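Local coordinates for putative laminarinase (Phanerochaete chrysosporium, PDB 2W39), which probably hydrolyses the glycosidic bonds of beta-glucans such as laminarin and lichenin, as a family 16 glycoside hydrolase of a white-rot fungus, at residues D50-P64 against N278-A292. Residues are numbered along the deposited sequence; the frame is centred on the assembly and turned at random.
Sequences DTLILRADHTTTLSP and NNNPSAFANAYWDIA. With NAG (2-acetamido-2-deoxy-beta-D-glucopyranose), chain C.
Leu52 and Leu54 pair with Ile291 and Trp289 as antiparallel neighbours in one sheet of the GH16 beta-sandwich, strand 51-55 running beside 288-291. Each of these hydrogen-bonded pairs closes a two-bond ring; Ile291 N reaches Leu52 O at 2.8 Å, nearly straight (169°). Ala56 N to Ala287 O carries the ladder one step past the strand, and Leu62 N later finds Asn278 O at 3.0 Å, tying the loop to the end of helix 273-279.

The leucines, Ile291 and Trp289 face the sandwich interior, where strand 246-253 packs on Leu54 and Trp289. Leu54 CB lies 4.1 Å from Trp289 CD1, while the indole NE1 is spent on Asn250.

On the other face, Ile53 reaches across with both branches: CD1 sits 3.6 Å from Asp290 CB, and CG2, anti to the backbone N (CG1 at chi1 -55°), approaches Tyr288 CB at 4.2 Å. Trimmed to an alanine, Ile53 would lose CD1 and is likely to open a gap beside Asp290. Arg55 neighbours the Asn43-linked glycan; Asp290 forms a salt bridge with Arg90.

Beyond the end of the sheet, the Pro281 ring lies against the loop, its CB 3.4 Å from Thr60 O. The Leu62 and Asn278 side chains meet at about a right angle, CD1 coming up to OD1, which accepts a hydrogen bond from Arg30 NE.

Four waters stitch the segments together. One joins Thr51 OG1 to Asp290 OD2, another donates to both Ala56 O and Phe284 O, a third links His58 O with Ser282 OG, and the last touches Thr61 OG1 while donating to Asn279 O at 2.8 Å.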
ATOM      1  N   ASP A  50      14.264 -11.238 -10.665  1.00 13.63           N
ATOM      2  CA  ASP A  50      14.088 -10.561  -9.375  1.00 13.30           C
ATOM      3  C   ASP A  50      13.137  -9.361  -9.481  1.00 11.23           C
ATOM      4  O   ASP A  50      13.314  -8.358  -8.787  1.00 11.03           O
ATOM      5  CB  ASP A  50      15.443 -10.166  -8.751  1.00 15.53           C
ATOM      6  CG  ASP A  50      16.167  -9.091  -9.532  1.00 19.50           C
ATOM      7  OD1 ASP A  50      15.846  -8.858 -10.716  1.00 23.71           O
ATOM      8  OD2 ASP A  50      17.077  -8.467  -8.944  1.00 24.87           O
ATOM      9  N   THR A  51      12.130  -9.481 -10.339  1.00 10.30           N
ATOM     10  CA  THR A  51      11.197  -8.395 -10.603  1.00  9.99           C
ATOM     11  C   THR A  51       9.752  -8.872 -10.639  1.00  8.99           C
ATOM     12  O   THR A  51       9.421  -9.872 -11.292  1.00  9.74           O
ATOM     13  CB  THR A  51      11.535  -7.733 -11.956  1.00 11.29           C
ATOM     14  OG1 THR A  51      12.831  -7.132 -11.864  1.00 12.42           O
ATOM     15  CG2 THR A  51      10.530  -6.645 -12.297  1.00 12.12           C
ATOM     16  N   LEU A  52       8.898  -8.120  -9.943  1.00  7.60           N
ATOM     17  CA  LEU A  52       7.460  -8.203 -10.112  1.00  7.45           C
ATOM     18  C   LEU A  52       6.988  -6.840 -10.586  1.00  6.90           C
ATOM     19  O   LEU A  52       7.215  -5.830  -9.899  1.00  6.92           O
ATOM     20  CB  LEU A  52       6.775  -8.558  -8.800  1.00  8.22           C
ATOM     21  CG  LEU A  52       5.248  -8.559  -8.817  1.00  8.70           C
ATOM     22  CD1 LEU A  52       4.702  -9.744  -9.566  1.00 10.08           C
ATOM     23  CD2 LEU A  52       4.649  -8.464  -7.397  1.00  9.19           C
ATOM     24  N   ILE A  53       6.342  -6.816 -11.747  1.00  7.05           N
ATOM     25  CA  ILE A  53       5.670  -5.610 -12.223  1.00  7.47           C
ATOM     26  C   ILE A  53       4.168  -5.814 -12.152  1.00  6.60           C
ATOM     27  O   ILE A  53       3.644  -6.856 -12.592  1.00  7.07           O
ATOM     28  CB  ILE A  53       6.036  -5.297 -13.699  1.00  8.15           C
ATOM     29  CG1 ILE A  53       7.544  -5.190 -13.928  1.00 11.20           C
ATOM     30  CG2 ILE A  53       5.259  -4.081 -14.238  1.00  8.83           C
ATOM     31  CD1 ILE A  53       8.170  -4.139 -13.123  1.00 12.06           C
ATOM     32  N   LEU A  54       3.478  -4.821 -11.587  1.00  6.06           N
ATOM     33  CA  LEU A  54       2.011  -4.782 -11.542  1.00  6.42           C
ATOM     34  C   LEU A  54       1.649  -3.440 -12.141  1.00  6.35           C
ATOM     35  O   LEU A  54       2.064  -2.411 -11.621  1.00  6.58           O
ATOM     36  CB  LEU A  54       1.481  -4.830 -10.097  1.00  6.38           C
ATOM     37  CG  LEU A  54       1.961  -6.017  -9.262  1.00  6.52           C
ATOM     38  CD1 LEU A  54       1.547  -5.817  -7.812  1.00  7.85           C
ATOM     39  CD2 LEU A  54       1.450  -7.366  -9.821  1.00  7.91           C
ATOM     40  N   ARG A  55       0.905  -3.434 -13.245  0.50  6.89           N
ATOM     41  CA  ARG A  55       0.699  -2.195 -13.999  0.50  7.73           C
ATOM     42  C   ARG A  55      -0.730  -2.011 -14.484  0.50  7.31           C
ATOM     43  O   ARG A  55      -1.507  -2.959 -14.586  0.50  7.86           O
ATOM     44  CB  ARG A  55       1.662  -2.116 -15.202  0.50  7.87           C
ATOM     45  CG  ARG A  55       1.523  -3.286 -16.182  0.50  9.33           C
ATOM     46  CD  ARG A  55       2.051  -3.001 -17.592  0.50  9.51           C
ATOM     47  NE  ARG A  55       3.477  -2.698 -17.658  0.50 11.96           N
ATOM     48  CZ  ARG A  55       4.477  -3.576 -17.785  0.50 11.94           C
ATOM     49  NH1 ARG A  55       5.698  -3.082 -17.857  0.50 13.72           N
ATOM     50  NH2 ARG A  55       4.302  -4.917 -17.818  0.50  7.78           N
ATOM     51  N   ALA A  56      -1.050  -0.756 -14.793  1.00  7.04           N
ATOM     52  CA  ALA A  56      -2.257  -0.380 -15.518  1.00  7.73           C
ATOM     53  C   ALA A  56      -2.113  -0.611 -17.006  1.00  6.66           C
ATOM     54  O   ALA A  56      -1.026  -0.499 -17.561  1.00  7.25           O
ATOM     55  CB  ALA A  56      -2.506   1.100 -15.305  1.00  9.71           C
ATOM     56  N   ASP A  57      -3.229  -0.876 -17.664  1.00  6.81           N
ATOM     57  CA  ASP A  57      -3.301  -0.769 -19.117  1.00  7.35           C
ATOM     58  C   ASP A  57      -2.911   0.654 -19.524  1.00  7.15           C
ATOM     59  O   ASP A  57      -3.473   1.640 -19.006  1.00  7.41           O
ATOM     60  CB  ASP A  57      -4.739  -1.124 -19.523  1.00  8.11           C
ATOM     61  CG  ASP A  57      -5.034  -0.906 -21.011  1.00  8.14           C
ATOM     62  OD1 ASP A  57      -4.630   0.137 -21.564  1.00  9.11           O
ATOM     63  OD2 ASP A  57      -5.745  -1.771 -21.582  1.00  8.61           O
ATOM     64  N   HIS A  58      -1.957   0.749 -20.450  1.00  7.62           N
ATOM     65  CA  HIS A  58      -1.518   2.061 -20.921  1.00  8.77           C
ATOM     66  C   HIS A  58      -1.642   2.202 -22.439  1.00  9.07           C
ATOM     67  O   HIS A  58      -0.951   3.028 -23.045  1.00  9.57           O
ATOM     68  CB  HIS A  58      -0.101   2.385 -20.436  1.00  9.40           C
ATOM     69  CG  HIS A  58       0.952   1.507 -21.026  1.00 11.17           C
ATOM     70  ND1 HIS A  58       1.311   0.284 -20.501  1.00 14.68           N
ATOM     71  CD2 HIS A  58       1.732   1.696 -22.112  1.00 12.64           C
ATOM     72  CE1 HIS A  58       2.266  -0.247 -21.251  1.00 13.40           C
ATOM     73  NE2 HIS A  58       2.537   0.590 -22.236  1.00 16.39           N
ATOM     74  N   THR A  59      -2.535   1.405 -23.026  1.00  9.10           N
ATOM     75  CA  THR A  59      -2.708   1.392 -24.482  1.00 10.85           C
ATOM     76  C   THR A  59      -4.146   1.593 -24.949  1.00 11.10           C
ATOM     77  O   THR A  59      -4.358   2.080 -26.048  1.00 12.11           O
ATOM     78  CB  THR A  59      -2.173   0.074 -25.097  1.00 11.77           C
ATOM     79  OG1 THR A  59      -2.781  -1.028 -24.426  1.00 13.21           O
ATOM     80  CG2 THR A  59      -0.650  -0.029 -24.979  1.00 13.25           C
ATOM     81  N   THR A  60      -5.127   1.201 -24.144  1.00 10.53           N
ATOM     82  CA  THR A  60      -6.538   1.227 -24.553  1.00 10.34           C
ATOM     83  C   THR A  60      -7.165   2.560 -24.205  1.00 10.58           C
ATOM     84  O   THR A  60      -7.030   3.035 -23.072  1.00 10.25           O
ATOM     85  CB  THR A  60      -7.331   0.134 -23.813  1.00 10.10           C
ATOM     86  OG1 THR A  60      -6.664  -1.123 -23.984  1.00 10.31           O
ATOM     87  CG2 THR A  60      -8.756   0.019 -24.348  1.00 11.80           C
ATOM     88  N   THR A  61      -7.862   3.144 -25.182  1.00 11.25           N
ATOM     89  CA  THR A  61      -8.753   4.263 -24.914  1.00 11.55           C
ATOM     90  C   THR A  61     -10.112   3.663 -24.561  1.00 11.82           C
ATOM     91  O   THR A  61     -10.687   2.912 -25.356  1.00 13.19           O
ATOM     92  CB  THR A  61      -8.853   5.197 -26.140  1.00 12.41           C
ATOM     93  OG1 THR A  61      -7.559   5.740 -26.417  1.00 14.06           O
ATOM     94  CG2 THR A  61      -9.838   6.331 -25.889  1.00 13.92           C
ATOM     95  N   LEU A  62     -10.623   3.979 -23.371  1.00 11.41           N
ATOM     96  CA  LEU A  62     -11.800   3.281 -22.876  1.00 12.10           C
ATOM     97  C   LEU A  62     -13.114   3.808 -23.428  1.00 13.42           C
ATOM     98  O   LEU A  62     -13.325   5.016 -23.500  1.00 14.67           O
ATOM     99  CB  LEU A  62     -11.887   3.367 -21.356  1.00 11.09           C
ATOM    100  CG  LEU A  62     -10.643   2.989 -20.556  1.00 10.14           C
ATOM    101  CD1 LEU A  62     -10.949   3.052 -19.071  1.00 10.44           C
ATOM    102  CD2 LEU A  62     -10.172   1.584 -20.936  1.00 12.23           C
ATOM    103  N   SER A  63     -14.020   2.885 -23.727  1.00 14.48           N
ATOM    104  CA  SER A  63     -15.406   3.261 -23.967  1.00 15.74           C
ATOM    105  C   SER A  63     -15.959   3.811 -22.656  1.00 15.62           C
ATOM    106  O   SER A  63     -15.880   3.142 -21.621  1.00 14.69           O
ATOM    107  CB  SER A  63     -16.238   2.064 -24.397  1.00 16.37           C
ATOM    108  OG  SER A  63     -17.610   2.428 -24.394  1.00 19.54           O
ATOM    109  N   PRO A  64     -16.538   5.025 -22.684  1.00 16.12           N
ATOM    110  CA  PRO A  64     -17.095   5.562 -21.434  1.00 16.04           C
ATOM    111  C   PRO A  64     -18.191   4.676 -20.845  1.00 15.88           C
ATOM    112  O   PRO A  64     -18.397   4.666 -19.626  1.00 14.80           O
ATOM    113  CB  PRO A  64     -17.659   6.923 -21.853  1.00 16.50           C
ATOM    114  CG  PRO A  64     -16.925   7.257 -23.142  1.00 17.84           C
ATOM    115  CD  PRO A  64     -16.698   5.959 -23.816  1.00 16.82           C
ATOM    116  N   ASN A 278     -10.176   7.506 -18.836  1.00  8.50           N
ATOM    117  CA  ASN A 278     -10.667   6.897 -20.068  1.00  8.74           C
ATOM    118  C   ASN A 278      -9.783   7.238 -21.264  1.00  9.04           C
ATOM    119  O   ASN A 278      -9.484   6.393 -22.099  1.00  9.74           O
ATOM    120  CB  ASN A 278     -12.082   7.394 -20.407  1.00  9.16           C
ATOM    121  CG  ASN A 278     -13.163   6.802 -19.526  1.00  8.97           C
ATOM    122  OD1 ASN A 278     -12.931   5.851 -18.785  1.00  9.27           O
ATOM    123  ND2 ASN A 278     -14.376   7.372 -19.615  1.00  9.65           N
ATOM    124  N   ASN A 279      -9.388   8.503 -21.349  1.00  9.50           N
ATOM    125  CA  ASN A 279      -8.938   9.066 -22.620  1.00 10.55           C
ATOM    126  C   ASN A 279      -7.443   9.248 -22.782  1.00 10.35           C
ATOM    127  O   ASN A 279      -6.989   9.612 -23.870  1.00 11.41           O
ATOM    128  CB  ASN A 279      -9.739  10.331 -22.923  1.00 12.46           C
ATOM    129  CG  ASN A 279     -11.203  10.008 -23.136  1.00 14.66           C
ATOM    130  OD1 ASN A 279     -12.085  10.576 -22.498  1.00 22.08           O
ATOM    131  ND2 ASN A 279     -11.463   9.056 -24.018  1.00 17.18           N
ATOM    132  N   ASN A 280      -6.680   8.934 -21.736  1.00 10.02           N
ATOM    133  CA  ASN A 280      -5.236   9.167 -21.772  1.00 10.02           C
ATOM    134  C   ASN A 280      -4.410   7.922 -21.440  1.00  9.53           C
ATOM    135  O   ASN A 280      -3.643   7.934 -20.483  1.00  9.44           O
ATOM    136  CB  ASN A 280      -4.871  10.315 -20.828  1.00 10.22           C
ATOM    137  CG  ASN A 280      -5.539  11.612 -21.230  1.00 11.69           C
ATOM    138  OD1 ASN A 280      -5.061  12.324 -22.123  1.00 14.92           O
ATOM    139  ND2 ASN A 280      -6.671  11.909 -20.614  1.00 12.25           N
ATOM    140  N   PRO A 281      -4.549   6.840 -22.229  1.00  9.95           N
ATOM    141  CA  PRO A 281      -3.820   5.615 -21.889  1.00 10.05           C
ATOM    142  C   PRO A 281      -2.326   5.834 -21.718  1.00  9.88           C
ATOM    143  O   PRO A 281      -1.740   5.272 -20.797  1.00  9.55           O
ATOM    144  CB  PRO A 281      -4.089   4.693 -23.083  1.00 10.24           C
ATOM    145  CG  PRO A 281      -4.623   5.615 -24.206  1.00 10.37           C
ATOM    146  CD  PRO A 281      -5.360   6.668 -23.453  1.00 10.50           C
ATOM    147  N   SER A 282      -1.716   6.640 -22.587  0.50 10.78           N
ATOM    148  CA  SER A 282      -0.271   6.835 -22.529  0.50 11.31           C
ATOM    149  C   SER A 282       0.182   7.452 -21.214  0.50 10.73           C
ATOM    150  O   SER A 282       1.300   7.192 -20.754  0.50 10.70           O
ATOM    151  CB  SER A 282       0.218   7.660 -23.722  0.50 12.20           C
ATOM    152  OG  SER A 282       0.043   6.921 -24.918  0.50 14.56           O
ATOM    153  N   ALA A 283      -0.699   8.240 -20.595  1.00 10.28           N
ATOM    154  CA  ALA A 283      -0.403   8.889 -19.317  1.00 10.26           C
ATOM    155  C   ALA A 283      -0.255   7.882 -18.170  1.00 10.16           C
ATOM    156  O   ALA A 283       0.113   8.269 -17.066  1.00 10.88           O
ATOM    157  CB  ALA A 283      -1.475   9.914 -18.977  1.00 10.57           C
ATOM    158  N   PHE A 284      -0.560   6.613 -18.438  1.00  8.59           N
ATOM    159  CA  PHE A 284      -0.452   5.553 -17.438  1.00  8.57           C
ATOM    160  C   PHE A 284       0.704   4.608 -17.691  1.00  8.03           C
ATOM    161  O   PHE A 284       0.817   3.585 -17.020  1.00  7.87           O
ATOM    162  CB  PHE A 284      -1.803   4.837 -17.292  1.00  8.72           C
ATOM    163  CG  PHE A 284      -2.862   5.768 -16.826  1.00  8.32           C
ATOM    164  CD1 PHE A 284      -3.776   6.306 -17.722  1.00  9.40           C
ATOM    165  CD2 PHE A 284      -2.850   6.233 -15.523  1.00 12.05           C
ATOM    166  CE1 PHE A 284      -4.703   7.241 -17.292  1.00  9.24           C
ATOM    167  CE2 PHE A 284      -3.782   7.154 -15.088  1.00 13.46           C
ATOM    168  CZ  PHE A 284      -4.700   7.662 -15.984  1.00 10.34           C
ATOM    169  N   ALA A 285       1.608   4.966 -18.608  1.00  8.46           N
ATOM    170  CA  ALA A 285       2.803   4.144 -18.834  1.00  8.91           C
ATOM    171  C   ALA A 285       3.653   4.007 -17.564  1.00  8.83           C
ATOM    172  O   ALA A 285       4.297   2.983 -17.361  1.00  9.74           O
ATOM    173  CB  ALA A 285       3.628   4.698 -19.990  1.00  9.99           C
ATOM    174  N   ASN A 286       3.621   5.024 -16.710  1.00  8.24           N
ATOM    175  CA  ASN A 286       4.377   4.988 -15.457  1.00  8.52           C
ATOM    176  C   ASN A 286       3.536   4.609 -14.250  1.00  6.88           C
ATOM    177  O   ASN A 286       3.991   4.715 -13.117  1.00  6.94           O
ATOM    178  CB  ASN A 286       5.150   6.286 -15.248  1.00 10.05           C
ATOM    179  CG  ASN A 286       6.309   6.416 -16.230  1.00 13.44           C
ATOM    180  OD1 ASN A 286       6.965   5.423 -16.563  1.00 16.90           O
ATOM    181  ND2 ASN A 286       6.558   7.631 -16.699  1.00 17.58           N
ATOM    182  N   ALA A 287       2.337   4.098 -14.511  1.00  6.45           N
ATOM    183  CA  ALA A 287       1.449   3.630 -13.449  1.00  6.12           C
ATOM    184  C   ALA A 287       1.721   2.150 -13.173  1.00  5.89           C
ATOM    185  O   ALA A 287       0.885   1.285 -13.447  1.00  6.26           O
ATOM    186  CB  ALA A 287       0.000   3.874 -13.834  1.00  6.56           C
ATOM    187  N   TYR A 288       2.913   1.878 -12.644  1.00  5.67           N
ATOM    188  CA  TYR A 288       3.320   0.511 -12.331  1.00  5.80           C
ATOM    189  C   TYR A 288       4.048   0.422 -11.005  1.00  5.65           C
ATOM    190  O   TYR A 288       4.776   1.342 -10.603  1.00  5.42           O
ATOM    191  CB  TYR A 288       4.201  -0.106 -13.446  1.00  6.45           C
ATOM    192  CG  TYR A 288       5.561   0.522 -13.663  1.00  6.99           C
ATOM    193  CD1 TYR A 288       6.704   0.010 -13.044  1.00  7.21           C
ATOM    194  CD2 TYR A 288       5.711   1.610 -14.527  1.00  7.68           C
ATOM    195  CE1 TYR A 288       7.966   0.583 -13.271  1.00  7.63           C
ATOM    196  CE2 TYR A 288       6.950   2.186 -14.740  1.00  8.10           C
ATOM    197  CZ  TYR A 288       8.065   1.673 -14.107  1.00  7.99           C
ATOM    198  OH  TYR A 288       9.299   2.239 -14.320  1.00  9.75           O
ATOM    199  N   TRP A 289       3.832  -0.700 -10.327  1.00  5.09           N
ATOM    200  CA  TRP A 289       4.710  -1.153  -9.262  1.00  5.57           C
ATOM    201  C   TRP A 289       5.842  -1.947  -9.888  1.00  5.21           C
ATOM    202  O   TRP A 289       5.607  -2.761 -10.781  1.00  5.90           O
ATOM    203  CB  TRP A 289       3.950  -2.112  -8.347  1.00  5.24           C
ATOM    204  CG  TRP A 289       2.873  -1.528  -7.478  1.00  4.89           C
ATOM    205  CD1 TRP A 289       1.524  -1.542  -7.713  1.00  5.31           C
ATOM    206  CD2 TRP A 289       3.056  -0.911  -6.204  1.00  4.87           C
ATOM    207  NE1 TRP A 289       0.853  -0.935  -6.663  1.00  4.97           N
ATOM    208  CE2 TRP A 289       1.775  -0.563  -5.717  1.00  4.73           C
ATOM    209  CE3 TRP A 289       4.185  -0.623  -5.420  1.00  5.31           C
ATOM    210  CZ2 TRP A 289       1.590   0.050  -4.473  1.00  5.32           C
ATOM    211  CZ3 TRP A 289       3.996   0.009  -4.187  1.00  5.58           C
ATOM    212  CH2 TRP A 289       2.712   0.336  -3.731  1.00  5.61           C
ATOM    213  N   ASP A 290       7.065  -1.751  -9.386  1.00  5.47           N
ATOM    214  CA  ASP A 290       8.202  -2.638  -9.673  1.00  5.76           C
ATOM    215  C   ASP A 290       8.725  -3.023  -8.301  1.00  5.87           C
ATOM    216  O   ASP A 290       9.242  -2.162  -7.564  1.00  6.09           O
ATOM    217  CB  ASP A 290       9.258  -1.916 -10.529  1.00  6.91           C
ATOM    218  CG  ASP A 290      10.508  -2.752 -10.776  1.00  8.34           C
ATOM    219  OD1 ASP A 290      10.767  -3.718 -10.047  1.00  8.92           O
ATOM    220  OD2 ASP A 290      11.268  -2.401 -11.714  1.00 13.12           O
ATOM    221  N   ILE A 291       8.521  -4.285  -7.939  1.00  5.62           N
ATOM    222  CA  ILE A 291       8.828  -4.782  -6.605  1.00  6.18           C
ATOM    223  C   ILE A 291       9.955  -5.806  -6.713  1.00  5.96           C
ATOM    224  O   ILE A 291       9.877  -6.755  -7.514  1.00  6.56           O
ATOM    225  CB  ILE A 291       7.561  -5.372  -5.967  1.00  7.30           C
ATOM    226  CG1 ILE A 291       6.579  -4.221  -5.677  1.00  7.85           C
ATOM    227  CG2 ILE A 291       7.896  -6.146  -4.689  1.00  7.85           C
ATOM    228  CD1 ILE A 291       5.137  -4.649  -5.440  1.00  9.64           C
ATOM    229  N   ALA A 292      11.017  -5.581  -5.944  1.00  5.87           N
ATOM    230  CA  ALA A 292      12.167  -6.482  -5.909  1.00  6.39           C
ATOM    231  C   ALA A 292      11.907  -7.697  -5.019  1.00  6.62           C
ATOM    232  O   ALA A 292      12.346  -8.815  -5.344  1.00  7.29           O
ATOM    233  CB  ALA A 292      13.421  -5.725  -5.431  1.00  7.15           C
TER
HETATM  234  C1  NAG C1299       5.869  -7.187 -20.492  1.00 16.54           C
HETATM  235  C2  NAG C1299       6.674  -7.011 -21.795  1.00 20.53           C
HETATM  236  C3  NAG C1299       8.170  -6.814 -21.525  1.00 20.07           C
HETATM  237  C4  NAG C1299       8.434  -5.833 -20.392  1.00 19.63           C
HETATM  238  C5  NAG C1299       7.611  -6.235 -19.167  1.00 18.34           C
HETATM  239  C6  NAG C1299       7.880  -5.318 -17.973  1.00 19.51           C
HETATM  240  C7  NAG C1299       6.158  -8.220 -23.908  1.00 29.39           C
HETATM  241  C8  NAG C1299       6.160  -9.579 -24.546  1.00 25.90           C
HETATM  242  N2  NAG C1299       6.510  -8.198 -22.622  1.00 22.99           N
HETATM  243  O3  NAG C1299       8.838  -6.369 -22.690  1.00 22.76           O
HETATM  244  O4  NAG C1299       9.809  -5.839 -20.075  1.00 21.84           O
HETATM  245  O5  NAG C1299       6.240  -6.197 -19.537  1.00 16.03           O
HETATM  246  O6  NAG C1299       7.484  -3.990 -18.246  1.00 21.37           O
HETATM  247  O7  NAG C1299       5.850  -7.227 -24.570  1.00 27.40           O
HETATM  248  O   HOH W   1      13.164  -4.323 -12.401  1.00 19.45           O
HETATM  249  O   HOH W   2       1.307   0.833 -17.144  1.00 10.45           O
HETATM  250  O   HOH W   3      -0.135   4.281 -25.319  1.00 28.13           O
HETATM  251  O   HOH W   4      -6.969   8.391 -26.338  1.00 23.62           O